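PDB 2QJX: protein BIM1 from Saccharomyces cerevisiae, which binds microtubules, with a preference for their plus ends, as a MAPRE (EB1) family member whose calponin-homology domain is the part described here. Local coordinates for residues L16-G21 with C40-S45; L23-K28 with G36-Q41; N53-N58 with Y69-S74; H79-T84 with L102-K107. One frame throughout, in Å; residues are numbered along the deposited sequence.

Contact 1. Residues L16-G21 with C40-S45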
loop_
_atom_site.group_PDB
_atom_site.type_symbol
_atom_site.label_atom_id
_atom_site.label_comp_id
_atom_site.label_asym_id
_atom_site.label_seq_id
_atom_site.Cartn_x
_atom_site.Cartn_y
_atom_site.Cartn_z
ATOM N N LEU A 16 8.446 -0.838 -8.914
ATOM C CA LEU A 16 8.525 -2.100 -8.195
ATOM C C LEU A 16 9.818 -2.210 -7.406
ATOM O O LEU A 16 9.812 -2.638 -6.256
ATOM C CB LEU A 16 8.389 -3.289 -9.158
ATOM C CG LEU A 16 6.950 -3.646 -9.549
ATOM C CD1 LEU A 16 6.945 -4.847 -10.483
ATOM C CD2 LEU A 16 6.140 -3.954 -8.294
ATOM N N THR A 17 10.928 -1.816 -8.019
ATOM C CA THR A 17 12.211 -1.876 -7.338
ATOM C C THR A 17 12.170 -0.979 -6.101
ATOM O O THR A 17 12.648 -1.360 -5.034
ATOM C CB THR A 17 13.352 -1.443 -8.282
ATOM O OG1 THR A 17 13.503 -2.427 -9.318
ATOM C CG2 THR A 17 14.666 -1.308 -7.519
ATOM N N TRP A 18 11.581 0.204 -6.249
ATOM C CA TRP A 18 11.463 1.144 -5.134
ATOM C C TRP A 18 10.625 0.534 -4.021
ATOM O O TRP A 18 11.029 0.535 -2.864
ATOM C CB TRP A 18 10.791 2.441 -5.592
ATOM C CG TRP A 18 10.392 3.347 -4.449
ATOM C CD1 TRP A 18 11.219 4.130 -3.688
ATOM C CD2 TRP A 18 9.068 3.546 -3.935
ATOM N NE1 TRP A 18 10.490 4.804 -2.737
ATOM C CE2 TRP A 18 9.169 4.464 -2.864
ATOM C CE3 TRP A 18 7.806 3.037 -4.273
ATOM C CZ2 TRP A 18 8.052 4.887 -2.131
ATOM C CZ3 TRP A 18 6.697 3.456 -3.542
ATOM C CH2 TRP A 18 6.831 4.375 -2.483
ATOM N N LEU A 19 9.452 0.017 -4.382
ATOM C CA LEU A 19 8.543 -0.588 -3.412
ATOM C C LEU A 19 9.149 -1.788 -2.693
ATOM O O LEU A 19 9.016 -1.927 -1.474
ATOM C CB LEU A 19 7.250 -1.022 -4.109
ATOM C CG LEU A 19 6.169 -1.634 -3.217
ATOM C CD1 LEU A 19 5.646 -0.578 -2.263
ATOM C CD2 LEU A 19 5.039 -2.180 -4.086
ATOM N N ASN A 20 9.801 -2.666 -3.448
ATOM C CA ASN A 20 10.400 -3.852 -2.854
ATOM C C ASN A 20 11.471 -3.502 -1.834
ATOM O O ASN A 20 11.583 -4.160 -0.805
ATOM C CB ASN A 20 10.991 -4.768 -3.934
ATOM C CG ASN A 20 9.928 -5.553 -4.683
ATOM O OD1 ASN A 20 8.845 -5.820 -4.155
ATOM N ND2 ASN A 20 10.240 -5.948 -5.914
ATOM N N GLY A 21 12.257 -2.469 -2.119
ATOM C CA GLY A 21 13.297 -2.068 -1.190
ATOM C C GLY A 21 12.699 -1.381 0.026
ATOM O O GLY A 21 13.125 -1.613 1.158
ATOM N N CYS A 40 -1.525 -0.102 2.086
ATOM C CA CYS A 40 -1.738 0.153 3.503
ATOM C C CYS A 40 -0.417 0.404 4.208
ATOM O O CYS A 40 -0.297 1.352 4.979
ATOM C CB CYS A 40 -2.419 -1.040 4.182
ATOM S SG CYS A 40 -4.186 -1.179 3.872
ATOM N N GLN A 41 0.571 -0.453 3.963
ATOM C CA GLN A 41 1.847 -0.278 4.641
ATOM C C GLN A 41 2.631 0.942 4.191
ATOM O O GLN A 41 3.427 1.479 4.961
ATOM C CB GLN A 41 2.721 -1.530 4.545
ATOM C CG GLN A 41 3.998 -1.374 5.372
ATOM C CD GLN A 41 4.598 -2.680 5.817
ATOM O OE1 GLN A 41 4.603 -3.661 5.074
ATOM N NE2 GLN A 41 5.131 -2.698 7.034
ATOM N N ILE A 42 2.435 1.388 2.955
ATOM C CA ILE A 42 3.135 2.594 2.529
ATOM C C ILE A 42 2.580 3.714 3.408
ATOM O O ILE A 42 3.324 4.558 3.914
ATOM C CB ILE A 42 2.870 2.938 1.052
ATOM C CG1 ILE A 42 3.576 1.924 0.153
ATOM C CG2 ILE A 42 3.382 4.342 0.742
ATOM C CD1 ILE A 42 3.396 2.193 -1.322
HETATM N N MSE A 43 1.265 3.713 3.601
HETATM C CA MSE A 43 0.648 4.730 4.443
HETATM C C MSE A 43 1.112 4.574 5.893
HETATM O O MSE A 43 1.239 5.562 6.619
HETATM C CB MSE A 43 -0.877 4.646 4.356
HETATM C CG MSE A 43 -1.437 5.007 2.978
HETATM SE SE MSE A 43 -1.019 6.818 2.389
HETATM C CE MSE A 43 -2.525 7.745 3.166
ATOM N N ASP A 44 1.376 3.342 6.323
ATOM C CA ASP A 44 1.848 3.136 7.693
ATOM C C ASP A 44 3.248 3.725 7.855
ATOM O O ASP A 44 3.564 4.304 8.893
ATOM C CB ASP A 44 1.873 1.643 8.063
ATOM C CG ASP A 44 2.145 1.411 9.550
ATOM O OD1 ASP A 44 1.384 1.956 10.376
ATOM O OD2 ASP A 44 3.108 0.684 9.901
ATOM N N SER A 45 4.091 3.595 6.835
ATOM C CA SER A 45 5.447 4.142 6.934
ATOM C C SER A 45 5.405 5.665 7.115
ATOM O O SER A 45 6.287 6.254 7.745
ATOM C CB SER A 45 6.270 3.794 5.686
ATOM O OG SER A 45 5.789 4.469 4.537
#

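Contact 2. Residues L23-K28 with G36-Q41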
loop_
_atom_site.group_PDB
_atom_site.type_symbol
_atom_site.label_atom_id
_atom_site.label_comp_id
_atom_site.label_asym_id
_atom_site.label_seq_id
_atom_site.Cartn_x
_atom_site.Cartn_y
_atom_site.Cartn_z
ATOM N N LEU A 23 9.617 -1.697 1.420
ATOM C CA LEU A 23 8.902 -2.584 2.335
ATOM C C LEU A 23 9.460 -3.997 2.452
ATOM O O LEU A 23 8.842 -4.861 3.077
ATOM C CB LEU A 23 7.429 -2.655 1.922
ATOM C CG LEU A 23 6.682 -1.319 1.932
ATOM C CD1 LEU A 23 5.237 -1.530 1.533
ATOM C CD2 LEU A 23 6.770 -0.697 3.319
ATOM N N ASN A 24 10.634 -4.229 1.877
ATOM C CA ASN A 24 11.229 -5.561 1.900
ATOM C C ASN A 24 10.242 -6.585 1.352
ATOM O O ASN A 24 9.905 -7.576 2.016
ATOM C CB ASN A 24 11.645 -5.969 3.310
ATOM C CG ASN A 24 12.221 -7.372 3.355
ATOM O OD1 ASN A 24 13.102 -7.713 2.567
ATOM N ND2 ASN A 24 11.722 -8.195 4.275
ATOM N N LEU A 25 9.768 -6.319 0.142
ATOM C CA LEU A 25 8.831 -7.200 -0.537
ATOM C C LEU A 25 9.546 -7.816 -1.731
ATOM O O LEU A 25 10.679 -7.442 -2.048
ATOM C CB LEU A 25 7.602 -6.419 -1.012
ATOM C CG LEU A 25 6.724 -5.822 0.091
ATOM C CD1 LEU A 25 5.559 -5.054 -0.521
ATOM C CD2 LEU A 25 6.221 -6.942 0.987
ATOM N N ASN A 26 8.890 -8.771 -2.379
ATOM C CA ASN A 26 9.467 -9.437 -3.538
ATOM C C ASN A 26 8.432 -9.510 -4.652
ATOM O O ASN A 26 8.214 -10.569 -5.250
ATOM C CB ASN A 26 9.944 -10.843 -3.151
ATOM C CG ASN A 26 10.768 -11.498 -4.238
ATOM O OD1 ASN A 26 11.512 -10.828 -4.954
ATOM N ND2 ASN A 26 10.652 -12.819 -4.359
ATOM N N TYR A 27 7.786 -8.380 -4.926
ATOM C CA TYR A 27 6.776 -8.320 -5.981
ATOM C C TYR A 27 7.447 -8.368 -7.350
ATOM O O TYR A 27 8.529 -7.814 -7.536
ATOM C CB TYR A 27 5.957 -7.029 -5.864
ATOM C CG TYR A 27 4.905 -7.005 -4.763
ATOM C CD1 TYR A 27 4.893 -7.960 -3.741
ATOM C CD2 TYR A 27 3.941 -6.000 -4.733
ATOM C CE1 TYR A 27 3.937 -7.908 -2.709
ATOM C CE2 TYR A 27 2.985 -5.938 -3.710
ATOM C CZ TYR A 27 2.990 -6.890 -2.707
ATOM O OH TYR A 27 2.047 -6.807 -1.705
ATOM N N LYS A 28 6.804 -9.028 -8.311
ATOM C CA LYS A 28 7.359 -9.124 -9.660
ATOM C C LYS A 28 6.531 -8.313 -10.650
ATOM O O LYS A 28 7.023 -7.908 -11.706
ATOM C CB LYS A 28 7.402 -10.588 -10.116
ATOM C CG LYS A 28 8.215 -11.507 -9.226
ATOM C CD LYS A 28 9.646 -11.035 -9.080
ATOM C CE LYS A 28 10.457 -12.001 -8.235
ATOM N NZ LYS A 28 11.817 -11.476 -7.943
ATOM N N GLY A 36 -4.047 -4.529 -2.092
ATOM C CA GLY A 36 -4.159 -3.423 -1.158
ATOM C C GLY A 36 -3.263 -3.449 0.069
ATOM O O GLY A 36 -3.170 -2.451 0.787
ATOM N N ALA A 37 -2.602 -4.574 0.319
ATOM C CA ALA A 37 -1.734 -4.706 1.484
ATOM C C ALA A 37 -0.548 -3.728 1.454
ATOM O O ALA A 37 -0.291 -3.018 2.434
ATOM C CB ALA A 37 -1.236 -6.145 1.591
ATOM N N ALA A 38 0.170 -3.690 0.338
ATOM C CA ALA A 38 1.314 -2.791 0.208
ATOM C C ALA A 38 0.890 -1.330 0.349
ATOM O O ALA A 38 1.589 -0.536 0.979
ATOM C CB ALA A 38 2.012 -3.011 -1.139
ATOM N N TYR A 39 -0.249 -0.971 -0.242
ATOM C CA TYR A 39 -0.745 0.402 -0.155
ATOM C C TYR A 39 -0.922 0.794 1.309
ATOM O O TYR A 39 -0.532 1.889 1.726
ATOM C CB TYR A 39 -2.087 0.531 -0.884
ATOM C CG TYR A 39 -2.017 0.285 -2.375
ATOM C CD1 TYR A 39 -3.151 -0.113 -3.084
ATOM C CD2 TYR A 39 -0.823 0.446 -3.080
ATOM C CE1 TYR A 39 -3.098 -0.352 -4.455
ATOM C CE2 TYR A 39 -0.758 0.216 -4.454
ATOM C CZ TYR A 39 -1.898 -0.186 -5.133
ATOM O OH TYR A 39 -1.835 -0.435 -6.487
ATOM N N CYS A 40 -1.525 -0.102 2.086
ATOM C CA CYS A 40 -1.738 0.153 3.503
ATOM C C CYS A 40 -0.417 0.404 4.208
ATOM O O CYS A 40 -0.297 1.352 4.979
ATOM C CB CYS A 40 -2.419 -1.040 4.182
ATOM S SG CYS A 40 -4.186 -1.179 3.872
ATOM N N GLN A 41 0.571 -0.453 3.963
ATOM C CA GLN A 41 1.847 -0.278 4.641
ATOM C C GLN A 41 2.631 0.942 4.191
ATOM O O GLN A 41 3.427 1.479 4.961
ATOM C CB GLN A 41 2.721 -1.530 4.545
ATOM C CG GLN A 41 3.998 -1.374 5.372
ATOM C CD GLN A 41 4.598 -2.680 5.817
ATOM O OE1 GLN A 41 4.603 -3.661 5.074
ATOM N NE2 GLN A 41 5.131 -2.698 7.034
HETATM O O HOH W 1 -0.344 -5.396 -1.972
#

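Contact 3. Residues N53-N58 with Y69-S74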
loop_
_atom_site.group_PDB
_atom_site.type_symbol
_atom_site.label_atom_id
_atom_site.label_comp_id
_atom_site.label_asym_id
_atom_site.label_seq_id
_atom_site.Cartn_x
_atom_site.Cartn_y
_atom_site.Cartn_z
ATOM N N ASN A 53 -1.841 -5.283 12.121
ATOM C CA ASN A 53 -2.174 -6.655 12.484
ATOM C C ASN A 53 -3.423 -7.135 11.757
ATOM O O ASN A 53 -3.623 -8.335 11.574
ATOM C CB ASN A 53 -2.441 -6.788 13.987
ATOM C CG ASN A 53 -1.243 -6.451 14.839
ATOM O OD1 ASN A 53 -0.103 -6.463 14.377
ATOM N ND2 ASN A 53 -1.495 -6.169 16.111
ATOM N N ARG A 54 -4.267 -6.194 11.347
ATOM C CA ARG A 54 -5.520 -6.549 10.689
ATOM C C ARG A 54 -5.477 -6.475 9.168
ATOM O O ARG A 54 -6.436 -6.847 8.479
ATOM C CB ARG A 54 -6.644 -5.681 11.269
ATOM C CG ARG A 54 -6.952 -6.036 12.728
ATOM C CD ARG A 54 -7.812 -4.982 13.409
ATOM N NE ARG A 54 -7.017 -4.147 14.305
ATOM C CZ ARG A 54 -7.306 -2.881 14.601
ATOM N NH1 ARG A 54 -8.373 -2.301 14.071
ATOM N NH2 ARG A 54 -6.519 -2.191 15.416
ATOM N N VAL A 55 -4.353 -5.999 8.648
ATOM C CA VAL A 55 -4.154 -5.926 7.211
ATOM C C VAL A 55 -3.779 -7.341 6.786
ATOM O O VAL A 55 -2.890 -7.950 7.382
ATOM C CB VAL A 55 -2.994 -4.968 6.855
ATOM C CG1 VAL A 55 -2.664 -5.066 5.365
ATOM C CG2 VAL A 55 -3.373 -3.544 7.223
ATOM N N LYS A 56 -4.477 -7.877 5.791
ATOM C CA LYS A 56 -4.184 -9.217 5.295
ATOM C C LYS A 56 -3.040 -9.031 4.316
ATOM O O LYS A 56 -3.244 -8.884 3.106
ATOM C CB LYS A 56 -5.408 -9.809 4.592
ATOM C CG LYS A 56 -6.644 -9.890 5.483
ATOM C CD LYS A 56 -6.367 -10.716 6.730
ATOM C CE LYS A 56 -7.490 -10.608 7.744
ATOM N NZ LYS A 56 -7.130 -11.260 9.037
ATOM N N PHE A 57 -1.827 -9.032 4.857
ATOM C CA PHE A 57 -0.648 -8.796 4.051
ATOM C C PHE A 57 -0.369 -9.802 2.955
ATOM O O PHE A 57 -0.004 -9.423 1.841
ATOM C CB PHE A 57 0.587 -8.658 4.941
ATOM C CG PHE A 57 1.599 -7.725 4.380
ATOM C CD1 PHE A 57 1.389 -6.350 4.432
ATOM C CD2 PHE A 57 2.710 -8.212 3.704
ATOM C CE1 PHE A 57 2.261 -5.472 3.815
ATOM C CE2 PHE A 57 3.596 -7.339 3.078
ATOM C CZ PHE A 57 3.369 -5.964 3.133
ATOM N N ASN A 58 -0.533 -11.083 3.261
ATOM C CA ASN A 58 -0.293 -12.129 2.284
ATOM C C ASN A 58 -1.617 -12.781 1.895
ATOM O O ASN A 58 -1.786 -13.988 2.011
ATOM C CB ASN A 58 0.679 -13.158 2.869
ATOM C CG ASN A 58 2.038 -12.555 3.174
ATOM O OD1 ASN A 58 2.781 -12.181 2.265
ATOM N ND2 ASN A 58 2.365 -12.440 4.460
ATOM N N TYR A 69 -8.586 -2.597 1.638
ATOM C CA TYR A 69 -9.030 -1.332 1.078
ATOM C C TYR A 69 -9.886 -0.516 2.043
ATOM O O TYR A 69 -9.843 0.713 2.028
ATOM C CB TYR A 69 -9.758 -1.567 -0.248
ATOM C CG TYR A 69 -8.794 -1.818 -1.379
ATOM C CD1 TYR A 69 -8.630 -3.093 -1.924
ATOM C CD2 TYR A 69 -7.994 -0.786 -1.865
ATOM C CE1 TYR A 69 -7.685 -3.329 -2.921
ATOM C CE2 TYR A 69 -7.049 -1.012 -2.858
ATOM C CZ TYR A 69 -6.898 -2.281 -3.380
ATOM O OH TYR A 69 -5.945 -2.497 -4.348
ATOM N N LYS A 70 -10.655 -1.177 2.897
ATOM C CA LYS A 70 -11.457 -0.430 3.854
ATOM C C LYS A 70 -10.521 0.199 4.889
ATOM O O LYS A 70 -10.763 1.307 5.374
ATOM C CB LYS A 70 -12.501 -1.346 4.496
ATOM C CG LYS A 70 -13.597 -1.703 3.495
ATOM C CD LYS A 70 -14.734 -2.520 4.082
ATOM C CE LYS A 70 -15.825 -2.722 3.028
ATOM N NZ LYS A 70 -16.895 -3.663 3.463
ATOM N N ILE A 71 -9.436 -0.502 5.202
ATOM C CA ILE A 71 -8.440 0.010 6.141
ATOM C C ILE A 71 -7.736 1.195 5.483
ATOM O O ILE A 71 -7.484 2.210 6.134
ATOM C CB ILE A 71 -7.396 -1.079 6.502
ATOM C CG1 ILE A 71 -8.029 -2.111 7.442
ATOM C CG2 ILE A 71 -6.165 -0.439 7.162
ATOM C CD1 ILE A 71 -7.181 -3.376 7.661
ATOM N N LEU A 72 -7.424 1.066 4.193
ATOM C CA LEU A 72 -6.759 2.143 3.458
ATOM C C LEU A 72 -7.678 3.358 3.372
ATOM O O LEU A 72 -7.254 4.496 3.596
ATOM C CB LEU A 72 -6.394 1.682 2.039
ATOM C CG LEU A 72 -5.571 2.662 1.198
ATOM C CD1 LEU A 72 -4.169 2.758 1.773
ATOM C CD2 LEU A 72 -5.506 2.190 -0.257
ATOM N N GLN A 73 -8.944 3.121 3.048
ATOM C CA GLN A 73 -9.894 4.218 2.950
ATOM C C GLN A 73 -10.060 4.929 4.285
ATOM O O GLN A 73 -10.162 6.154 4.326
ATOM C CB GLN A 73 -11.245 3.709 2.439
ATOM C CG GLN A 73 -11.283 3.547 0.925
ATOM C CD GLN A 73 -12.571 2.928 0.424
ATOM O OE1 GLN A 73 -13.151 3.386 -0.561
ATOM N NE2 GLN A 73 -13.018 1.870 1.091
ATOM N N SER A 74 -10.081 4.161 5.373
ATOM C CA SER A 74 -10.222 4.732 6.707
ATOM C C SER A 74 -9.030 5.612 7.044
ATOM O O SER A 74 -9.176 6.637 7.709
ATOM C CB SER A 74 -10.362 3.622 7.748
ATOM O OG SER A 74 -11.636 3.019 7.632
#

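Contact 4. Residues H79-T84 with L102-K107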
loop_
_atom_site.group_PDB
_atom_site.type_symbol
_atom_site.label_atom_id
_atom_site.label_comp_id
_atom_site.label_asym_id
_atom_site.label_seq_id
_atom_site.Cartn_x
_atom_site.Cartn_y
_atom_site.Cartn_z
ATOM N N HIS A 79 -6.968 10.976 8.184
ATOM C CA HIS A 79 -5.979 12.026 7.971
ATOM C C HIS A 79 -6.383 13.145 7.024
ATOM O O HIS A 79 -5.575 14.028 6.725
ATOM C CB HIS A 79 -4.669 11.407 7.491
ATOM C CG HIS A 79 -4.013 10.537 8.514
ATOM N ND1 HIS A 79 -3.566 11.023 9.724
ATOM C CD2 HIS A 79 -3.757 9.208 8.524
ATOM C CE1 HIS A 79 -3.065 10.030 10.436
ATOM N NE2 HIS A 79 -3.169 8.919 9.731
ATOM N N GLY A 80 -7.622 13.111 6.553
ATOM C CA GLY A 80 -8.103 14.146 5.654
ATOM C C GLY A 80 -7.450 14.160 4.284
ATOM O O GLY A 80 -7.321 15.219 3.665
ATOM N N ILE A 81 -7.029 12.995 3.807
ATOM C CA ILE A 81 -6.400 12.889 2.492
ATOM C C ILE A 81 -7.528 12.924 1.461
ATOM O O ILE A 81 -8.413 12.068 1.474
ATOM C CB ILE A 81 -5.603 11.564 2.358
ATOM C CG1 ILE A 81 -4.639 11.409 3.543
ATOM C CG2 ILE A 81 -4.833 11.541 1.047
ATOM C CD1 ILE A 81 -3.723 12.603 3.763
ATOM N N GLU A 82 -7.496 13.915 0.575
ATOM C CA GLU A 82 -8.546 14.074 -0.431
ATOM C C GLU A 82 -8.429 13.185 -1.671
ATOM O O GLU A 82 -9.419 12.969 -2.375
ATOM C CB GLU A 82 -8.633 15.551 -0.837
ATOM C CG GLU A 82 -9.100 16.457 0.302
ATOM C CD GLU A 82 -8.896 17.933 0.017
ATOM O OE1 GLU A 82 -9.372 18.415 -1.031
ATOM O OE2 GLU A 82 -8.259 18.617 0.849
ATOM N N LYS A 83 -7.232 12.664 -1.928
ATOM C CA LYS A 83 -6.986 11.790 -3.079
ATOM C C LYS A 83 -8.039 10.693 -3.191
ATOM O O LYS A 83 -8.423 10.099 -2.186
ATOM C CB LYS A 83 -5.610 11.131 -2.951
ATOM C CG LYS A 83 -5.342 10.030 -3.982
ATOM C CD LYS A 83 -4.973 10.611 -5.340
ATOM C CE LYS A 83 -4.759 9.516 -6.382
ATOM N NZ LYS A 83 -6.046 8.906 -6.833
ATOM N N THR A 84 -8.493 10.420 -4.415
ATOM C CA THR A 84 -9.502 9.390 -4.649
ATOM C C THR A 84 -8.915 7.980 -4.615
ATOM O O THR A 84 -7.745 7.771 -4.947
ATOM C CB THR A 84 -10.199 9.569 -6.022
ATOM O OG1 THR A 84 -9.217 9.516 -7.066
ATOM C CG2 THR A 84 -10.946 10.893 -6.082
ATOM N N LEU A 102 -0.024 3.562 -7.427
ATOM C CA LEU A 102 1.300 3.428 -6.828
ATOM C C LEU A 102 2.150 4.655 -7.150
ATOM O O LEU A 102 2.939 5.108 -6.316
ATOM C CB LEU A 102 1.998 2.164 -7.334
ATOM C CG LEU A 102 3.363 1.863 -6.712
ATOM C CD1 LEU A 102 3.224 1.706 -5.197
ATOM C CD2 LEU A 102 3.940 0.597 -7.330
ATOM N N GLN A 103 1.995 5.197 -8.358
ATOM C CA GLN A 103 2.754 6.385 -8.732
ATOM C C GLN A 103 2.388 7.521 -7.788
ATOM O O GLN A 103 3.267 8.219 -7.290
ATOM C CB GLN A 103 2.460 6.802 -10.176
ATOM C CG GLN A 103 2.885 5.778 -11.216
ATOM C CD GLN A 103 2.545 6.208 -12.633
ATOM O OE1 GLN A 103 1.448 6.695 -12.899
ATOM N NE2 GLN A 103 3.483 6.015 -13.552
ATOM N N TRP A 104 1.096 7.706 -7.533
ATOM C CA TRP A 104 0.674 8.771 -6.629
ATOM C C TRP A 104 1.160 8.511 -5.204
ATOM O O TRP A 104 1.601 9.432 -4.511
ATOM C CB TRP A 104 -0.847 8.914 -6.605
ATOM C CG TRP A 104 -1.301 9.958 -5.615
ATOM C CD1 TRP A 104 -1.405 11.305 -5.828
ATOM C CD2 TRP A 104 -1.640 9.744 -4.236
ATOM N NE1 TRP A 104 -1.788 11.942 -4.670
ATOM C CE2 TRP A 104 -1.937 11.008 -3.677
ATOM C CE3 TRP A 104 -1.718 8.607 -3.421
ATOM C CZ2 TRP A 104 -2.308 11.167 -2.334
ATOM C CZ3 TRP A 104 -2.087 8.767 -2.082
ATOM C CH2 TRP A 104 -2.377 10.039 -1.556
ATOM N N LEU A 105 1.070 7.262 -4.757
ATOM C CA LEU A 105 1.511 6.933 -3.409
ATOM C C LEU A 105 2.980 7.270 -3.209
ATOM O O LEU A 105 3.367 7.820 -2.171
ATOM C CB LEU A 105 1.270 5.451 -3.112
ATOM C CG LEU A 105 -0.177 5.102 -2.757
ATOM C CD1 LEU A 105 -0.351 3.595 -2.709
ATOM C CD2 LEU A 105 -0.528 5.715 -1.412
ATOM N N LYS A 106 3.806 6.946 -4.195
ATOM C CA LYS A 106 5.224 7.243 -4.070
ATOM C C LYS A 106 5.432 8.743 -3.882
ATOM O O LYS A 106 6.280 9.165 -3.097
ATOM C CB LYS A 106 6.001 6.771 -5.302
ATOM C CG LYS A 106 7.496 7.044 -5.164
ATOM C CD LYS A 106 8.303 6.559 -6.342
ATOM C CE LYS A 106 9.786 6.782 -6.078
ATOM N NZ LYS A 106 10.630 6.355 -7.218
ATOM N N LYS A 107 4.649 9.545 -4.595
ATOM C CA LYS A 107 4.761 10.999 -4.495
ATOM C C LYS A 107 4.335 11.463 -3.115
ATOM O O LYS A 107 4.953 12.361 -2.533
ATOM C CB LYS A 107 3.901 11.675 -5.567
ATOM C CG LYS A 107 4.494 11.610 -6.977
ATOM C CD LYS A 107 5.049 10.223 -7.262
ATOM C CE LYS A 107 5.265 9.949 -8.745
ATOM N NZ LYS A 107 5.643 8.520 -8.937
#

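Contact 1. Residues L16-G21 with C40-S45
Helix 12-23 meets helix 37-47 here in a small, buried, purely apolar contact near the centre of the domain, carried by Trp18 and Leu19 on one side and Ile42 on the other. Only about 102 Å² is covered, both sides summed, and more than half of that belongs to Ile42. The backbones stay well apart, the nearest CA atoms, those of Leu19 and Ile42, being 8.6 Å from each other, so side chains alone span the gap. Ile42 does most of the reaching. Its chain is fully extended (chi2 -179°), which makes CD1 the leading atom, 3.7 Å from Leu19 CD1. Leu19 CD1 also touches Ile42 CG1, the methylene next to that methyl, at 4.0 Å, and the two side chains cross at about a right angle. Leu19 leaves its helix across the line to its neighbour, but with CG opposite the backbone N (chi1 -178°) the CD1 branch swings in. This is core packing of the all-helical calponin-homology fold, and helix 95-112 completes it through Leu102, which also lies against Ile42. Trp18 adds a second, looser touch: its six-membered ring presents CZ3 obliquely to Ile42 CD1 at 4.2 Å. Helix 95-112 also meets the indole: Lys106 makes a cation-pi contact with it and Trp109 packs edge-to-face.

Contact 2. Residues L23-K28 with G36-Q41
A water molecule joins Tyr27 to Ala38, lying 2.8 Å from Tyr27 OH and accepting a hydrogen bond from Ala38 N at 2.9 Å. Ala38 is in the first turn of helix 37-47 of the calponin-homology fold, where backbone N-H groups lack a helical acceptor; with Gly36 at the N-cap position, the water serves one of them. The loop following helix 12-23 covers this turn with apolar groups. Tyr27 brings CE2 obliquely to Ala38 CB, 4.0 Å away, while Leu25 CD1 covers one face of the tyrosine ring, offset toward its rim. A turn further along, Leu23 and Gln41 slide past each other in opposite directions, with Leu23 CD2 3.5 Å from Gln41 CG. Gln41 extends beyond CG with chi2 at 155°, which carries its amide past the leucine to Arg124, bonded to OE1, and to Tyr118 OH and the Pro120 carbonyl, both bonded to NE2. Cut back to an alanine, this position would probably leave these three partners without their amide mate and open a gap beside Leu23. The other leucine branch, Leu23 CD1, rests 3.8 Å from Ala38 O.

Contact 3. Residues N53-N58 with Y69-S74
Ile71, on helix 62-78, gives up the most surface in this contact, about 60 Å², and buries it against Val55 and Arg54 of the loop that precedes the helix. The CG1-CD1 branch does the work. It stands opposite the carbonyl carbon of Ile71 (chi1 -74°) and runs on nearly extended, which puts CD1 at the front. That methyl lies 3.8 Å from Val55 CG2 and 3.6 Å from Arg54 O, so it sits against both a side chain and the peptide that leads into it. The second branch, Ile71 CG2, reaches Val55 CG2 at 4.2 Å, and the same valine methyl therefore meets both arms of the isoleucine as the two side chains cross at a slant. From Arg54 it is the base of the side chain that takes part, with CB 4.3 Å from Ile71 CD1. Within the calponin-homology fold the contact holds the connection between helices 37-47 and 62-78 against the latter helix. Pro51 also touches Ile71, and just after Val55 the chain makes an inverse gamma turn centred on Lys56, whose N is hydrogen-bonded to Asn68 OD1 on that helix. Across the two segments the chemistry is alkyl groups on alkyl groups and on one carbonyl, which implies dispersion contact with little directional preference, at a site only partly shielded from solvent; the neighbouring Lys56-Asn68 bond supplies a directional tie.

Contact 4. Residues H79-T84 with L102-K107
The loop that leaves helix 62-78 of the calponin-homology fold is laid on helix 95-112 by Lys83 and Ile81, which both touch the indole of Trp104. The loop begins with a Schellman motif, Gly80 being the first residue to leave helical backbone angles, with positive phi. Lys83 then spreads its methylenes along one face of the ring system. CB starts over the six-membered ring, 3.4 Å from Trp104 CZ2, and CG follows above the centre of the indole. CD makes a CH-pi contact with the five-membered ring, 3.4 Å from its centroid and only 7° off the normal. The two side chains run past each other in opposite directions, and the bend of the lysine at chi2 (78°) directs it along the indole. Past CE it bends again, at chi4 (74°), and NZ donates to Thr84 O at 2.8 Å. At 5.2 Å from the five-ring centroid of Trp104, Lys83 NZ is long for a cation-pi partner and attracts at most weakly. Without the indole, as with a serine at Trp104, the Lys83 methylenes would probably lose the surface they lie on, and His108 its stacking partner. Phe76 of helix 62-78 touches both loop residues. Ile81 makes the smaller approach, its CG2 methyl coming obliquely to Trp104 CH2 at 3.9 Å.

Overall arrangement
Contacts 1 and 2 share Cys40 and Gln41 of helix 37-47, and their centres are 5 Å apart; Asn20 OD1 binds Tyr27 N at 2.9 Å, tying the loop of contact 2 back to the helix of contact 1. Contact 3 lies farther off, with centres 14 Å from contact 1 and 12 Å from contact 2, but Phe57 CE1 reaches Gln41 OE1 at 3.2 Å. Contact 4 joins contact 1 through Leu102 CD1, 3.9 Å from Ile42 CD1. Contacts 3 and 4 do not touch, their nearest atoms being about 5 Å apart. Helix 37-47 thus links all four within this microtubule-binding protein's calponin-homology domain.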